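Succinoglycan biosynthesis protein (Bacillus cereus ATCC 14579, PDB 3B55) binds a calcium ion and, as a member of the erythromycin esterase family, is probably a hydrolase, although its substrate is not established. Local coordinates at residues K44-H49 against F383-R388; L112-D117 against P139-K144; A236-N241 against A253-N258. The protein carries 1 engineered substitution. One frame throughout, in Å; residues are numbered along the deposited sequence.

Interaction 1: K44-H49 against F383-R388; sequences KWLEAH and FFIDLR
Ile385 meets three residues of helix 39-49 with a single methyl, and every apolar contact across the pair runs through its CD1. That atom lies 3.7 Å from His49 CB and 3.9 Å from Trp45 CZ3, approaching the indole obliquely, with Leu46 CD2 a looser neighbour. CG1 of Ile385 stands anti to the backbone N (chi1 176°), and the extended chain beyond it carries CD1 into the helix surface. The helix segment runs at 98° to the strand with the axes 8.9 Å apart, and of 383-388 Ile385 alone comes within 4.5 Å of it.

Polar contact is indirect: a water O lies 3.0 Å from both His49 O, to which it donates, and Asp386 N, from which it accepts. Within the helix, the imidazole and indole lie over one another, and His49 ND1 donates to Trp45 O.

Past the strand, Arg388 NE and NH2 each take one carboxylate oxygen of Asp386, and OD1 also accepts from Arg388 N, an Asx turn. Phe375 of helix 371-376 packs against both Leu46 and Ile385, and Lys380 NZ is separately hydrogen-bonded to Glu47 O. Between these two segments, with no direct hydrogen bond, apolar packing and one water bridge make the contact.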
loop_
_atom_site.group_PDB
_atom_site.type_symbol
_atom_site.label_atom_id
_atom_site.label_comp_id
_atom_site.label_asym_id
_atom_site.label_seq_id
_atom_site.Cartn_x
_atom_site.Cartn_y
_atom_site.Cartn_z
ATOM N N LYS A 44 -1.342 28.979 -11.755
ATOM C CA LYS A 44 -1.318 30.133 -10.870
ATOM C C LYS A 44 -2.401 29.991 -9.810
ATOM O O LYS A 44 -2.253 30.483 -8.693
ATOM C CB LYS A 44 -1.520 31.425 -11.669
ATOM C CG LYS A 44 -0.325 31.805 -12.542
ATOM C CD LYS A 44 0.219 33.171 -12.144
ATOM C CE LYS A 44 1.634 33.418 -12.678
ATOM N NZ LYS A 44 1.689 34.186 -13.957
ATOM N N TRP A 45 -3.488 29.314 -10.166
ATOM C CA TRP A 45 -4.592 29.083 -9.236
ATOM C C TRP A 45 -4.103 28.055 -8.214
ATOM O O TRP A 45 -4.428 28.135 -7.029
ATOM C CB TRP A 45 -5.800 28.530 -9.996
ATOM C CG TRP A 45 -7.026 28.290 -9.162
ATOM C CD1 TRP A 45 -8.139 29.084 -9.093
ATOM C CD2 TRP A 45 -7.279 27.169 -8.304
ATOM N NE1 TRP A 45 -9.072 28.522 -8.249
ATOM C CE2 TRP A 45 -8.570 27.346 -7.753
ATOM C CE3 TRP A 45 -6.544 26.029 -7.949
ATOM C CZ2 TRP A 45 -9.140 26.428 -6.864
ATOM C CZ3 TRP A 45 -7.112 25.111 -7.063
ATOM C CH2 TRP A 45 -8.399 25.318 -6.533
ATOM N N LEU A 46 -3.319 27.092 -8.693
ATOM C CA LEU A 46 -2.760 26.044 -7.843
ATOM C C LEU A 46 -1.816 26.644 -6.810
ATOM O O LEU A 46 -1.774 26.201 -5.662
ATOM C CB LEU A 46 -1.986 25.031 -8.686
ATOM C CG LEU A 46 -2.772 24.206 -9.701
ATOM C CD1 LEU A 46 -1.807 23.442 -10.586
ATOM C CD2 LEU A 46 -3.712 23.260 -8.979
ATOM N N GLU A 47 -1.064 27.657 -7.227
ATOM C CA GLU A 47 -0.110 28.324 -6.352
ATOM C C GLU A 47 -0.817 29.082 -5.226
ATOM O O GLU A 47 -0.352 29.101 -4.085
ATOM C CB GLU A 47 0.742 29.293 -7.172
ATOM C CG GLU A 47 2.210 29.291 -6.796
ATOM C CD GLU A 47 3.082 29.892 -7.878
ATOM O OE1 GLU A 47 2.825 29.614 -9.069
ATOM O OE2 GLU A 47 4.031 30.627 -7.538
ATOM N N ALA A 48 -1.941 29.701 -5.556
ATOM C CA ALA A 48 -2.704 30.465 -4.581
ATOM C C ALA A 48 -3.451 29.584 -3.584
ATOM O O ALA A 48 -3.788 30.034 -2.492
ATOM C CB ALA A 48 -3.688 31.383 -5.301
ATOM N N HIS A 49 -3.709 28.332 -3.948
ATOM C CA HIS A 49 -4.432 27.429 -3.053
ATOM C C HIS A 49 -3.568 26.324 -2.458
ATOM O O HIS A 49 -4.040 25.508 -1.666
ATOM C CB HIS A 49 -5.621 26.802 -3.783
ATOM C CG HIS A 49 -6.744 27.759 -4.028
ATOM N ND1 HIS A 49 -6.630 28.835 -4.881
ATOM C CD2 HIS A 49 -7.989 27.829 -3.499
ATOM C CE1 HIS A 49 -7.754 29.529 -4.866
ATOM N NE2 HIS A 49 -8.595 28.940 -4.034
ATOM N N PHE A 383 4.458 21.054 -1.447
ATOM C CA PHE A 383 3.167 21.588 -1.035
ATOM C C PHE A 383 2.074 20.566 -1.275
ATOM O O PHE A 383 2.271 19.597 -2.007
ATOM C CB PHE A 383 2.831 22.861 -1.822
ATOM C CG PHE A 383 2.649 22.631 -3.300
ATOM C CD1 PHE A 383 3.745 22.615 -4.159
ATOM C CD2 PHE A 383 1.382 22.420 -3.833
ATOM C CE1 PHE A 383 3.581 22.397 -5.528
ATOM C CE2 PHE A 383 1.205 22.202 -5.199
ATOM C CZ PHE A 383 2.304 22.190 -6.049
ATOM N N PHE A 384 0.932 20.760 -0.627
ATOM C CA PHE A 384 -0.185 19.871 -0.858
ATOM C C PHE A 384 -1.424 20.713 -1.097
ATOM O O PHE A 384 -1.422 21.925 -0.850
ATOM C CB PHE A 384 -0.384 18.868 0.286
ATOM C CG PHE A 384 -0.715 19.483 1.617
ATOM C CD1 PHE A 384 0.261 20.134 2.369
ATOM C CD2 PHE A 384 -1.983 19.316 2.166
ATOM C CE1 PHE A 384 -0.017 20.596 3.649
ATOM C CE2 PHE A 384 -2.271 19.776 3.447
ATOM C CZ PHE A 384 -1.282 20.417 4.192
ATOM N N ILE A 385 -2.477 20.083 -1.595
ATOM C CA ILE A 385 -3.690 20.818 -1.901
ATOM C C ILE A 385 -4.897 19.906 -1.938
ATOM O O ILE A 385 -4.780 18.722 -2.265
ATOM C CB ILE A 385 -3.543 21.521 -3.268
ATOM C CG1 ILE A 385 -4.850 22.208 -3.656
ATOM C CG2 ILE A 385 -3.119 20.510 -4.322
ATOM C CD1 ILE A 385 -4.656 23.308 -4.687
ATOM N N ASP A 386 -6.057 20.462 -1.600
ATOM C CA ASP A 386 -7.295 19.696 -1.611
ATOM C C ASP A 386 -7.912 19.823 -3.002
ATOM O O ASP A 386 -8.455 20.875 -3.357
ATOM C CB ASP A 386 -8.276 20.243 -0.573
ATOM C CG ASP A 386 -9.426 19.288 -0.304
ATOM O OD1 ASP A 386 -9.847 18.586 -1.245
ATOM O OD2 ASP A 386 -9.917 19.252 0.846
ATOM N N LEU A 387 -7.815 18.759 -3.792
ATOM C CA LEU A 387 -8.361 18.750 -5.146
ATOM C C LEU A 387 -9.889 18.848 -5.140
ATOM O O LEU A 387 -10.497 19.291 -6.112
ATOM C CB LEU A 387 -7.929 17.470 -5.877
ATOM C CG LEU A 387 -6.418 17.206 -5.961
ATOM C CD1 LEU A 387 -6.165 15.881 -6.655
ATOM C CD2 LEU A 387 -5.729 18.336 -6.702
ATOM N N ARG A 388 -10.505 18.433 -4.041
ATOM C CA ARG A 388 -11.957 18.478 -3.935
ATOM C C ARG A 388 -12.479 19.907 -3.820
ATOM O O ARG A 388 -13.664 20.154 -4.020
ATOM C CB ARG A 388 -12.416 17.679 -2.719
ATOM C CG ARG A 388 -12.080 16.205 -2.781
ATOM C CD ARG A 388 -12.275 15.566 -1.418
ATOM N NE ARG A 388 -11.467 16.248 -0.412
ATOM C CZ ARG A 388 -11.405 15.900 0.871
ATOM N NH1 ARG A 388 -12.105 14.863 1.316
ATOM N NH2 ARG A 388 -10.647 16.598 1.711
HETATM O O HOH W 1 -6.008 23.357 -0.819
#

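Interaction 2: L112-D117 against P139-K144; sequences LEEGWD and PVFKTK. With CA (calcium ion), chain B.
Phe141 comes up to Glu113 and Glu114 at the sharp bend after strand 109-112 of the central mixed sheet, the bend that carries the calcium ligand Glu113.

The close side of the contact is the phenyl ring. Its CE2 lies 3.6 Å from Glu113 O, in an oblique approach, while Glu114 OE2 sits near the ring plane at its edge, 3.9 Å from Phe141 CD2. The Glu114 carboxylate stands 88° from the ring plane. One ring face is covered by Val140 CG1, and His85 meets the ring edge-to-face. Glu114 is bent at chi2 (58°), which folds its carboxylate back so that OE1 accepts from Gly115 N through its anti lone pair; Thr138 OG1 is a second partner of OE1.

By contrast, the rest of 139-144 leads away from the strand end: Pro139 and Lys144 are exposed, and Lys142 is partly so. Thr143 serves instead as the N-cap of helix 144-158.

The Glu113 side chain runs roughly perpendicular to that of Phe141, with OE2 4.1 Å from Phe141 CZ, and ends at the metal. His306 N donates to its OE1, His85 NE2 supplies the other protein ligand, and Glu113 OE2 binds the calcium at 2.4 Å.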
loop_
_atom_site.group_PDB
_atom_site.type_symbol
_atom_site.label_atom_id
_atom_site.label_comp_id
_atom_site.label_asym_id
_atom_site.label_seq_id
_atom_site.Cartn_x
_atom_site.Cartn_y
_atom_site.Cartn_z
ATOM N N LEU A 112 0.866 -1.690 4.817
ATOM C CA LEU A 112 1.873 -1.510 3.786
ATOM C C LEU A 112 1.623 -2.380 2.592
ATOM O O LEU A 112 1.087 -3.486 2.704
ATOM C CB LEU A 112 3.268 -1.867 4.306
ATOM C CG LEU A 112 3.873 -1.095 5.469
ATOM C CD1 LEU A 112 5.172 -1.772 5.852
ATOM C CD2 LEU A 112 4.113 0.361 5.094
ATOM N N GLU A 113 2.047 -1.868 1.447
ATOM C CA GLU A 113 1.937 -2.597 0.212
ATOM C C GLU A 113 3.103 -3.586 0.322
ATOM O O GLU A 113 4.067 -3.557 -0.453
ATOM C CB GLU A 113 2.157 -1.664 -0.956
ATOM C CG GLU A 113 1.884 -2.301 -2.257
ATOM C CD GLU A 113 2.678 -1.659 -3.327
ATOM O OE1 GLU A 113 2.395 -0.497 -3.702
ATOM O OE2 GLU A 113 3.608 -2.339 -3.771
ATOM N N GLU A 114 3.005 -4.452 1.321
ATOM C CA GLU A 114 4.026 -5.453 1.592
ATOM C C GLU A 114 3.325 -6.772 1.903
ATOM O O GLU A 114 2.159 -6.787 2.299
ATOM C CB GLU A 114 4.866 -4.986 2.788
ATOM C CG GLU A 114 5.988 -5.920 3.203
ATOM C CD GLU A 114 6.967 -6.169 2.080
ATOM O OE1 GLU A 114 6.624 -6.934 1.153
ATOM O OE2 GLU A 114 8.074 -5.594 2.121
ATOM N N GLY A 115 4.030 -7.877 1.711
ATOM C CA GLY A 115 3.440 -9.172 1.982
ATOM C C GLY A 115 2.925 -9.258 3.406
ATOM O O GLY A 115 3.571 -8.791 4.346
ATOM N N TRP A 116 1.745 -9.850 3.563
ATOM C CA TRP A 116 1.136 -10.008 4.873
ATOM C C TRP A 116 2.035 -10.816 5.804
ATOM O O TRP A 116 2.124 -10.509 6.990
ATOM C CB TRP A 116 -0.239 -10.675 4.727
ATOM C CG TRP A 116 -0.802 -11.231 6.002
ATOM C CD1 TRP A 116 -0.428 -12.387 6.632
ATOM C CD2 TRP A 116 -1.859 -10.670 6.790
ATOM N NE1 TRP A 116 -1.190 -12.580 7.763
ATOM C CE2 TRP A 116 -2.077 -11.541 7.881
ATOM C CE3 TRP A 116 -2.644 -9.517 6.678
ATOM C CZ2 TRP A 116 -3.050 -11.291 8.858
ATOM C CZ3 TRP A 116 -3.615 -9.268 7.650
ATOM C CH2 TRP A 116 -3.807 -10.154 8.724
ATOM N N ASP A 117 2.698 -11.840 5.271
ATOM C CA ASP A 117 3.578 -12.668 6.093
ATOM C C ASP A 117 4.819 -11.928 6.576
ATOM O O ASP A 117 5.205 -12.035 7.742
ATOM C CB ASP A 117 4.015 -13.934 5.339
ATOM C CG ASP A 117 4.554 -13.642 3.954
ATOM O OD1 ASP A 117 5.097 -12.539 3.733
ATOM O OD2 ASP A 117 4.444 -14.528 3.081
ATOM N N PRO A 139 12.877 -6.422 -1.302
ATOM C CA PRO A 139 14.092 -5.794 -1.840
ATOM C C PRO A 139 13.993 -4.315 -2.202
ATOM O O PRO A 139 14.835 -3.524 -1.790
ATOM C CB PRO A 139 14.427 -6.676 -3.043
ATOM C CG PRO A 139 14.049 -8.032 -2.542
ATOM C CD PRO A 139 12.695 -7.768 -1.880
ATOM N N VAL A 140 12.972 -3.942 -2.963
ATOM C CA VAL A 140 12.806 -2.552 -3.361
ATOM C C VAL A 140 12.538 -1.646 -2.158
ATOM O O VAL A 140 12.758 -0.437 -2.231
ATOM C CB VAL A 140 11.658 -2.396 -4.400
ATOM C CG1 VAL A 140 10.340 -2.889 -3.819
ATOM C CG2 VAL A 140 11.531 -0.949 -4.809
ATOM N N PHE A 141 12.070 -2.227 -1.054
ATOM C CA PHE A 141 11.796 -1.443 0.150
ATOM C C PHE A 141 12.885 -1.585 1.212
ATOM O O PHE A 141 12.756 -1.047 2.310
ATOM C CB PHE A 141 10.442 -1.828 0.750
ATOM C CG PHE A 141 9.287 -1.605 -0.174
ATOM C CD1 PHE A 141 9.081 -0.359 -0.764
ATOM C CD2 PHE A 141 8.409 -2.643 -0.468
ATOM C CE1 PHE A 141 8.016 -0.152 -1.637
ATOM C CE2 PHE A 141 7.342 -2.447 -1.339
ATOM C CZ PHE A 141 7.144 -1.199 -1.926
ATOM N N LYS A 142 13.950 -2.319 0.900
ATOM C CA LYS A 142 15.041 -2.457 1.855
ATOM C C LYS A 142 15.825 -1.145 1.756
ATOM O O LYS A 142 16.886 -1.086 1.141
ATOM C CB LYS A 142 15.957 -3.628 1.496
ATOM C CG LYS A 142 15.361 -5.015 1.703
ATOM C CD LYS A 142 16.446 -6.079 1.517
ATOM C CE LYS A 142 15.875 -7.461 1.192
ATOM N NZ LYS A 142 15.186 -8.149 2.329
ATOM N N THR A 143 15.290 -0.090 2.356
ATOM C CA THR A 143 15.942 1.212 2.294
ATOM C C THR A 143 16.005 1.860 3.663
ATOM O O THR A 143 15.287 1.475 4.578
ATOM C CB THR A 143 15.193 2.175 1.342
ATOM O OG1 THR A 143 13.917 2.513 1.900
ATOM C CG2 THR A 143 14.972 1.523 -0.000
ATOM N N LYS A 144 16.866 2.858 3.782
ATOM C CA LYS A 144 17.054 3.586 5.022
ATOM C C LYS A 144 15.788 4.314 5.476
ATOM O O LYS A 144 15.487 4.352 6.672
ATOM C CB LYS A 144 18.176 4.595 4.830
ATOM C CG LYS A 144 18.731 5.184 6.104
ATOM C CD LYS A 144 19.936 6.030 5.761
ATOM C CE LYS A 144 20.913 5.216 4.919
ATOM N NZ LYS A 144 22.021 6.011 4.332
HETATM CA CA CA B . 4.156 -1.608 -5.932
#

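Interaction 3: A236-N241 against A253-N258; sequences ALLEEN and AWIKQN
Leu238 and Ile255 lie roughly perpendicular to each other in an antiparallel helical hairpin, formed by the consecutive helices 221-240 and 250-268, whose two segments run in opposite directions; Leu238 CD1 touches Ile255 CG2 at 3.8 Å. Both residues start out toward the opposite helix, but they do not go on alike. Leu238 keeps its end at the interface, whereas Ile255 presents its CG2 branch and leads CG1 and CD1 away; with CG1 lying anti to the carbonyl carbon (chi1 -58°), the gamma methyl is the branch left facing Leu238. The backbones are closest one residue along, with 7.0 Å between Leu238 CA and Lys256 CA.

The second pair, Glu239 and Lys256, leaves its helices less directly, yet the ends converge and the side chains meet at a slant. Lys256 is extended as far as CE and then bends at chi4 (50°), bringing NZ to 3.1 Å from Glu239 OE1 in a salt bridge. The ammonium comes from above the carboxylate plane, 39° out of it, and Lys256 CE lies 3.4 Å from the same oxygen.

Helix 178-192 underlies the apolar pair, with Ile188 on Leu238 and Tyr187 on Ile255. The contact thus has two layers: a buried apolar one set against a third helix, and a partly exposed ion pair beside it, whose strength solvent would probably moderate.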
loop_
_atom_site.group_PDB
_atom_site.type_symbol
_atom_site.label_atom_id
_atom_site.label_comp_id
_atom_site.label_asym_id
_atom_site.label_seq_id
_atom_site.Cartn_x
_atom_site.Cartn_y
_atom_site.Cartn_z
ATOM N N ALA A 236 -12.615 -23.365 6.264
ATOM C CA ALA A 236 -13.903 -23.957 6.599
ATOM C C ALA A 236 -13.803 -24.655 7.956
ATOM O O ALA A 236 -14.731 -24.598 8.757
ATOM C CB ALA A 236 -14.325 -24.955 5.522
ATOM N N LEU A 237 -12.674 -25.305 8.217
ATOM C CA LEU A 237 -12.499 -25.998 9.486
ATOM C C LEU A 237 -12.532 -25.040 10.671
ATOM O O LEU A 237 -13.146 -25.327 11.695
ATOM C CB LEU A 237 -11.188 -26.786 9.497
ATOM C CG LEU A 237 -10.917 -27.527 10.812
ATOM C CD1 LEU A 237 -10.002 -28.702 10.558
ATOM C CD2 LEU A 237 -10.310 -26.580 11.836
ATOM N N LEU A 238 -11.860 -23.903 10.540
ATOM C CA LEU A 238 -11.838 -22.931 11.622
ATOM C C LEU A 238 -13.225 -22.332 11.855
ATOM O O LEU A 238 -13.609 -22.063 12.994
ATOM C CB LEU A 238 -10.834 -21.820 11.305
ATOM C CG LEU A 238 -9.361 -22.232 11.301
ATOM C CD1 LEU A 238 -8.519 -21.130 10.696
ATOM C CD2 LEU A 238 -8.903 -22.534 12.725
ATOM N N GLU A 239 -13.978 -22.146 10.772
ATOM C CA GLU A 239 -15.315 -21.562 10.848
ATOM C C GLU A 239 -16.365 -22.437 11.540
ATOM O O GLU A 239 -17.178 -21.924 12.303
ATOM C CB GLU A 239 -15.799 -21.191 9.441
ATOM C CG GLU A 239 -17.162 -20.488 9.383
ATOM C CD GLU A 239 -17.207 -19.192 10.184
ATOM O OE1 GLU A 239 -16.134 -18.601 10.433
ATOM O OE2 GLU A 239 -18.320 -18.758 10.554
ATOM N N GLU A 240 -16.365 -23.743 11.278
ATOM C CA GLU A 240 -17.353 -24.613 11.920
ATOM C C GLU A 240 -16.994 -25.012 13.347
ATOM O O GLU A 240 -17.862 -25.438 14.105
ATOM C CB GLU A 240 -17.628 -25.872 11.088
ATOM C CG GLU A 240 -16.569 -26.236 10.078
ATOM C CD GLU A 240 -17.111 -26.213 8.659
ATOM O OE1 GLU A 240 -17.530 -25.128 8.197
ATOM O OE2 GLU A 240 -17.121 -27.280 8.007
ATOM N N ASN A 241 -15.720 -24.882 13.707
ATOM C CA ASN A 241 -15.268 -25.207 15.058
ATOM C C ASN A 241 -15.069 -23.913 15.832
ATOM O O ASN A 241 -14.375 -23.862 16.852
ATOM C CB ASN A 241 -13.963 -25.998 15.010
ATOM C CG ASN A 241 -14.148 -27.372 14.402
ATOM O OD1 ASN A 241 -13.767 -27.617 13.255
ATOM N ND2 ASN A 241 -14.752 -28.274 15.165
ATOM N N ALA A 253 -10.090 -13.859 15.288
ATOM C CA ALA A 253 -10.270 -13.024 14.107
ATOM C C ALA A 253 -8.964 -13.030 13.327
ATOM O O ALA A 253 -8.961 -13.179 12.099
ATOM C CB ALA A 253 -10.641 -11.600 14.519
ATOM N N TRP A 254 -7.855 -12.876 14.044
ATOM C CA TRP A 254 -6.541 -12.880 13.417
ATOM C C TRP A 254 -6.288 -14.196 12.695
ATOM O O TRP A 254 -5.879 -14.212 11.533
ATOM C CB TRP A 254 -5.427 -12.686 14.454
ATOM C CG TRP A 254 -5.049 -11.256 14.716
ATOM C CD1 TRP A 254 -5.432 -10.484 15.777
ATOM C CD2 TRP A 254 -4.205 -10.434 13.904
ATOM N NE1 TRP A 254 -4.876 -9.230 15.675
ATOM C CE2 TRP A 254 -4.119 -9.171 14.534
ATOM C CE3 TRP A 254 -3.513 -10.638 12.702
ATOM C CZ2 TRP A 254 -3.365 -8.116 14.004
ATOM C CZ3 TRP A 254 -2.763 -9.592 12.175
ATOM C CH2 TRP A 254 -2.696 -8.345 12.828
ATOM N N ILE A 255 -6.522 -15.301 13.394
ATOM C CA ILE A 255 -6.299 -16.630 12.833
ATOM C C ILE A 255 -7.071 -16.813 11.536
ATOM O O ILE A 255 -6.515 -17.240 10.527
ATOM C CB ILE A 255 -6.712 -17.719 13.842
ATOM C CG1 ILE A 255 -5.920 -17.531 15.143
ATOM C CG2 ILE A 255 -6.489 -19.097 13.251
ATOM C CD1 ILE A 255 -4.407 -17.475 14.959
ATOM N N LYS A 256 -8.352 -16.468 11.573
ATOM C CA LYS A 256 -9.226 -16.579 10.416
ATOM C C LYS A 256 -8.664 -15.818 9.209
ATOM O O LYS A 256 -8.712 -16.304 8.077
ATOM C CB LYS A 256 -10.609 -16.041 10.785
ATOM C CG LYS A 256 -11.667 -16.261 9.742
ATOM C CD LYS A 256 -13.045 -15.980 10.309
ATOM C CE LYS A 256 -14.099 -16.193 9.245
ATOM N NZ LYS A 256 -13.890 -17.516 8.599
ATOM N N GLN A 257 -8.114 -14.633 9.460
ATOM C CA GLN A 257 -7.551 -13.811 8.398
ATOM C C GLN A 257 -6.281 -14.443 7.843
ATOM O O GLN A 257 -6.048 -14.416 6.629
ATOM C CB GLN A 257 -7.252 -12.404 8.912
ATOM C CG GLN A 257 -6.705 -11.483 7.838
ATOM C CD GLN A 257 -7.643 -11.325 6.651
ATOM O OE1 GLN A 257 -7.282 -10.713 5.646
ATOM N NE2 GLN A 257 -8.849 -11.874 6.761
ATOM N N ASN A 258 -5.465 -15.006 8.731
ATOM C CA ASN A 258 -4.235 -15.676 8.323
ATOM C C ASN A 258 -4.594 -16.800 7.352
ATOM O O ASN A 258 -3.883 -17.033 6.375
ATOM C CB ASN A 258 -3.517 -16.259 9.542
ATOM C CG ASN A 258 -2.766 -15.205 10.340
ATOM O OD1 ASN A 258 -1.584 -14.956 10.099
ATOM N ND2 ASN A 258 -3.453 -14.570 11.282
#

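From the N terminus, interaction 1 opens first, on helix 39-49, and closes last, when strand 382-386 arrives 334 residues on; the other two contacts fall within this long loop. Interaction 2 closes a short loop from the end of strand 109-112 through helix 116-128. Interaction 3 follows in series, joining consecutive helices 221-240 and 250-268. None cross. Interactions 1 and 3 lie on opposite sides of the chain's centre, their own centres about 47 Å apart, one near an edge of the main sheet and one in the helical region. Interaction 2 connects to the latter directly: Trp116 CH2 is 3.3 Å from Gln257 CG, which links the calcium-site end of the sheet to helix 250-268.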